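PDB 5KKU: polyketide synthase type I from Bacillus amyloliquefaciens, which supplies, through this N-terminal dehydratase domain of the difficidin assembly line, what is probably the water-eliminating step on a carrier-bound polyketide intermediate. Local coordinates for residues D40-L45 with V89-E94; Q64-V67 with D73-L76. All coordinates share one frame; numbering follows the deposited sequence.

Contact 1 of 2, residues D40-L45 with V89-E94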
loop_
_atom_site.group_PDB
_atom_site.type_symbol
_atom_site.label_atom_id
_atom_site.label_comp_id
_atom_site.label_asym_id
_atom_site.label_seq_id
_atom_site.Cartn_x
_atom_site.Cartn_y
_atom_site.Cartn_z
ATOM N N ASP A 40 -2.517 2.159 6.753
ATOM C CA ASP A 40 -3.658 1.819 7.602
ATOM C C ASP A 40 -3.306 1.974 9.056
ATOM O O ASP A 40 -4.063 2.436 9.831
ATOM C CB ASP A 40 -4.148 0.406 7.351
ATOM C CG ASP A 40 -5.150 -0.074 8.373
ATOM O OD1 ASP A 40 -6.302 0.261 8.358
ATOM O OD2 ASP A 40 -4.742 -0.789 9.236
ATOM N N MET A 41 -2.138 1.530 9.448
ATOM C CA MET A 41 -1.724 1.611 10.835
ATOM C C MET A 41 -1.735 3.037 11.328
ATOM O O MET A 41 -2.196 3.272 12.385
ATOM C CB MET A 41 -0.375 0.911 11.030
ATOM C CG MET A 41 0.416 1.087 12.302
ATOM S SD MET A 41 1.845 0.018 12.431
ATOM C CE MET A 41 1.062 -1.484 12.109
ATOM N N LEU A 42 -1.201 3.947 10.543
ATOM C CA LEU A 42 -1.142 5.341 10.900
ATOM C C LEU A 42 -2.513 5.950 11.087
ATOM O O LEU A 42 -2.726 6.665 11.990
ATOM C CB LEU A 42 -0.350 6.140 9.898
ATOM C CG LEU A 42 1.093 6.333 10.270
ATOM C CD1 LEU A 42 1.871 5.074 10.075
ATOM C CD2 LEU A 42 1.686 7.454 9.477
ATOM N N TYR A 43 -3.426 5.605 10.212
ATOM C CA TYR A 43 -4.777 6.064 10.303
ATOM C C TYR A 43 -5.504 5.510 11.525
ATOM O O TYR A 43 -6.252 6.208 12.099
ATOM C CB TYR A 43 -5.546 5.752 9.026
ATOM C CG TYR A 43 -5.489 6.837 7.992
ATOM C CD1 TYR A 43 -6.305 7.922 8.060
ATOM C CD2 TYR A 43 -4.585 6.784 6.962
ATOM C CE1 TYR A 43 -6.240 8.901 7.121
ATOM C CE2 TYR A 43 -4.522 7.757 6.020
ATOM C CZ TYR A 43 -5.373 8.795 6.106
ATOM O OH TYR A 43 -5.302 9.762 5.211
ATOM N N ARG A 44 -5.253 4.266 11.907
ATOM C CA ARG A 44 -5.867 3.723 13.081
ATOM C C ARG A 44 -5.346 4.404 14.331
ATOM O O ARG A 44 -6.095 4.692 15.203
ATOM C CB ARG A 44 -5.662 2.229 13.227
ATOM C CG ARG A 44 -6.189 1.358 12.130
ATOM C CD ARG A 44 -6.052 -0.112 12.462
ATOM N NE ARG A 44 -4.878 -0.414 13.262
ATOM C CZ ARG A 44 -3.814 -0.992 12.789
ATOM N NH1 ARG A 44 -3.784 -1.317 11.539
ATOM N NH2 ARG A 44 -2.788 -1.227 13.531
ATOM N N LEU A 45 -4.041 4.615 14.398
ATOM C CA LEU A 45 -3.374 5.221 15.532
ATOM C C LEU A 45 -3.629 6.704 15.647
ATOM O O LEU A 45 -3.777 7.182 16.717
ATOM C CB LEU A 45 -1.874 4.981 15.488
ATOM C CG LEU A 45 -1.406 3.569 15.762
ATOM C CD1 LEU A 45 0.074 3.483 15.754
ATOM C CD2 LEU A 45 -1.930 3.045 17.062
ATOM N N VAL A 89 6.067 11.330 11.561
ATOM C CA VAL A 89 5.821 9.991 11.989
ATOM C C VAL A 89 6.878 9.021 11.509
ATOM O O VAL A 89 7.237 8.994 10.375
ATOM C CB VAL A 89 4.444 9.505 11.565
ATOM C CG1 VAL A 89 4.230 8.073 11.975
ATOM C CG2 VAL A 89 3.379 10.373 12.156
ATOM N N GLU A 90 7.353 8.183 12.397
ATOM C CA GLU A 90 8.290 7.161 12.007
ATOM C C GLU A 90 7.935 5.825 12.588
ATOM O O GLU A 90 7.562 5.745 13.732
ATOM C CB GLU A 90 9.684 7.541 12.422
ATOM C CG GLU A 90 10.255 8.660 11.611
ATOM C CD GLU A 90 11.582 9.117 12.134
ATOM O OE1 GLU A 90 12.574 9.032 11.410
ATOM O OE2 GLU A 90 11.619 9.541 13.293
ATOM N N ILE A 91 8.092 4.799 11.796
ATOM C CA ILE A 91 7.863 3.449 12.232
ATOM C C ILE A 91 9.142 2.625 12.229
ATOM O O ILE A 91 9.829 2.499 11.258
ATOM C CB ILE A 91 6.820 2.775 11.379
ATOM C CG1 ILE A 91 5.542 3.563 11.374
ATOM C CG2 ILE A 91 6.607 1.363 11.859
ATOM C CD1 ILE A 91 4.495 2.941 10.545
ATOM N N THR A 92 9.472 2.052 13.351
ATOM C CA THR A 92 10.576 1.141 13.400
ATOM C C THR A 92 10.057 -0.182 13.902
ATOM O O THR A 92 8.955 -0.263 14.293
ATOM C CB THR A 92 11.695 1.645 14.316
ATOM O OG1 THR A 92 11.187 1.838 15.614
ATOM C CG2 THR A 92 12.217 2.873 13.824
ATOM N N SER A 93 10.906 -1.184 13.936
ATOM C CA SER A 93 10.504 -2.486 14.404
ATOM C C SER A 93 11.605 -3.359 14.951
ATOM O O SER A 93 12.747 -3.151 14.705
ATOM C CB SER A 93 9.769 -3.231 13.317
ATOM O OG SER A 93 10.491 -3.226 12.155
ATOM N N GLU A 94 11.227 -4.398 15.650
ATOM C CA GLU A 94 12.150 -5.228 16.352
ATOM C C GLU A 94 11.656 -6.626 16.441
ATOM O O GLU A 94 10.503 -6.811 16.437
ATOM C CB GLU A 94 12.268 -4.665 17.748
ATOM C CG GLU A 94 13.262 -5.275 18.667
ATOM C CD GLU A 94 12.914 -5.051 20.112
ATOM O OE1 GLU A 94 12.283 -4.069 20.436
ATOM O OE2 GLU A 94 13.310 -5.863 20.924
#
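Helix residues 40-45 lie across strand residues 89-94, the two short axes approaching to 10.9 Å with 117° between their N-to-C directions, and L42 and V89 bring the backbones nearest, CA to CA 8.4 Å. No hydrogen bond joins the segments. Strand 86-97 spends its backbone bonds on strands 73-83 and 107-116, and the helix meets it through apolar side chains alone.

L42 is the middle of the contact, its two methyls divided between V89 and I91, which point to the same side of the sheet. L42 CD2 meets V89 CG1 tip to tip at 3.6 Å. V89 CG1 stands anti to its own backbone N (chi1 178°), which carries this methyl up toward the helix. The other branch, L42 CD1, crosses the end of I91 at a slant and comes to 3.4 Å from I91 CD1, tighter than usual for two methyls. I91 reaches this point because its chi2 is fully extended (180°), so that CD1 is held well out from the strand. The preceding residue, M41, adds a looser touch, its SD 4.4 Å from I91 CD1.

On a part of the helix turned from the strand, R44 NH1 forms a salt bridge with D40 OD2, one turn back; the separation is short, 2.5 Å, and the bond bent, with the carboxylate oxygen close to the guanidinium plane. M110 and C112 of strand 107-116 also touch L42, widening the apolar seat. A helix laid against a curved antiparallel sheet in this way is the hallmark of the hotdog fold, here the N-terminal one of the dehydratase.

Contact 2 of 2, residues Q64-V67 with D73-L76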
loop_
_atom_site.group_PDB
_atom_site.type_symbol
_atom_site.label_atom_id
_atom_site.label_comp_id
_atom_site.label_asym_id
_atom_site.label_seq_id
_atom_site.Cartn_x
_atom_site.Cartn_y
_atom_site.Cartn_z
ATOM N N GLN A 64 12.416 -0.413 5.231
ATOM C CA GLN A 64 12.938 -1.730 5.467
ATOM C C GLN A 64 11.630 -2.553 5.509
ATOM O O GLN A 64 10.714 -2.145 6.112
ATOM C CB GLN A 64 13.828 -1.901 6.665
ATOM C CG GLN A 64 14.728 -3.073 6.624
ATOM C CD GLN A 64 15.910 -2.928 5.712
ATOM O OE1 GLN A 64 15.752 -2.841 4.549
ATOM N NE2 GLN A 64 17.080 -2.948 6.253
ATOM N N PRO A 65 11.566 -3.675 4.834
ATOM C CA PRO A 65 10.376 -4.500 4.880
ATOM C C PRO A 65 10.205 -5.167 6.236
ATOM O O PRO A 65 11.181 -5.526 6.779
ATOM C CB PRO A 65 10.648 -5.525 3.794
ATOM C CG PRO A 65 12.084 -5.655 3.753
ATOM C CD PRO A 65 12.589 -4.275 3.980
ATOM N N VAL A 66 9.018 -5.230 6.791
ATOM C CA VAL A 66 8.769 -5.994 7.994
ATOM C C VAL A 66 8.621 -7.475 7.635
ATOM O O VAL A 66 7.664 -7.859 7.043
ATOM C CB VAL A 66 7.530 -5.497 8.751
ATOM C CG1 VAL A 66 7.096 -6.458 9.824
ATOM C CG2 VAL A 66 7.747 -4.130 9.336
ATOM N N VAL A 67 9.610 -8.283 7.984
ATOM C CA VAL A 67 9.633 -9.708 7.721
ATOM C C VAL A 67 9.388 -10.528 8.986
ATOM O O VAL A 67 10.009 -10.313 9.960
ATOM C CB VAL A 67 10.949 -10.107 7.071
ATOM C CG1 VAL A 67 11.158 -11.602 7.040
ATOM C CG2 VAL A 67 11.037 -9.546 5.687
ATOM N N ASP A 73 8.330 -13.007 15.790
ATOM C CA ASP A 73 7.342 -12.062 15.344
ATOM C C ASP A 73 7.978 -10.686 15.226
ATOM O O ASP A 73 9.171 -10.566 15.247
ATOM C CB ASP A 73 6.186 -12.017 16.312
ATOM C CG ASP A 73 5.498 -13.327 16.456
ATOM O OD1 ASP A 73 5.392 -14.057 15.490
ATOM O OD2 ASP A 73 5.041 -13.617 17.530
ATOM N N LYS A 74 7.195 -9.640 15.115
ATOM C CA LYS A 74 7.727 -8.305 15.142
ATOM C C LYS A 74 6.930 -7.374 16.009
ATOM O O LYS A 74 5.764 -7.439 16.031
ATOM C CB LYS A 74 7.843 -7.730 13.751
ATOM C CG LYS A 74 8.851 -8.385 12.891
ATOM C CD LYS A 74 10.230 -8.178 13.396
ATOM C CE LYS A 74 11.078 -7.681 12.280
ATOM N NZ LYS A 74 11.505 -8.749 11.355
ATOM N N HIS A 75 7.609 -6.501 16.714
ATOM C CA HIS A 75 7.007 -5.370 17.365
ATOM C C HIS A 75 7.341 -4.125 16.649
ATOM O O HIS A 75 8.453 -3.868 16.392
ATOM C CB HIS A 75 7.460 -5.248 18.810
ATOM C CG HIS A 75 6.767 -6.179 19.733
ATOM N ND1 HIS A 75 6.933 -6.129 21.083
ATOM C CD2 HIS A 75 5.923 -7.196 19.497
ATOM C CE1 HIS A 75 6.215 -7.067 21.643
ATOM N NE2 HIS A 75 5.586 -7.724 20.703
ATOM N N LEU A 76 6.373 -3.318 16.336
ATOM C CA LEU A 76 6.591 -2.072 15.660
ATOM C C LEU A 76 6.414 -0.885 16.602
ATOM O O LEU A 76 5.602 -0.890 17.454
ATOM C CB LEU A 76 5.619 -1.970 14.494
ATOM C CG LEU A 76 5.981 -2.664 13.201
ATOM C CD1 LEU A 76 6.315 -4.120 13.391
ATOM C CD2 LEU A 76 4.921 -2.458 12.161
#
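V66 and K74 run past each other in opposite directions, and the lysine, rather than stopping at the valine, continues along it to the next carbonyl. V66 CG1 lies 4.0 Å from K74 CG, a flank contact between a methyl and the aliphatic shaft. Bends at chi2 (-66°), chi3 and chi4 then curl the lysine chain, and this curl delivers NZ to the backbone of V67: K74 NZ donates to V67 O at 2.6 Å. The donor sits in the carbonyl plane, with a C=O...N angle of 150°. K74 CG and K74 CE are each 3.7 Å from V67 O, so the folded chain partly wraps the oxygen that its end grips.

The second methyl of V66 faces another partner. V66 CG2 approaches L76 CD1 at 4.3 Å, a loose apolar touch two residues along the strand from K74. L33 and S93 also touch V66, while the V67 side chain packs on I30, V32 and H296, the last a residue of the expression tag.

The backbones stay apart, V66 CA to K74 CA 7.6 Å, and one side-chain hydrogen bond reaches across between the segments. V67 is buried, and K74, probably charged, supplies a donor to this buried carbonyl; the carbonyl dipole would in turn probably ease the burial of the lysine's amino end.

Contact 2 is nested along the chain inside the loop closed by contact 1, and their centres lie 11 Å apart. Neighbouring antiparallel strands 73-83 and 86-97 couple them directly: E94 N probably bonds to H75 O at 2.9 Å, and S93 CB packs on L76 CD1 at 3.6 Å. Contact 1 uses strand 86-97 and contact 2 strand 73-83, with L45 and V66 each also touching the other strand. Of the two, contact 2 is the nearer to the predicted active site, the V67 side chain lying about 9 Å from that of H25, the predicted proton acceptor; contact 1 is packing away from the annotated sites.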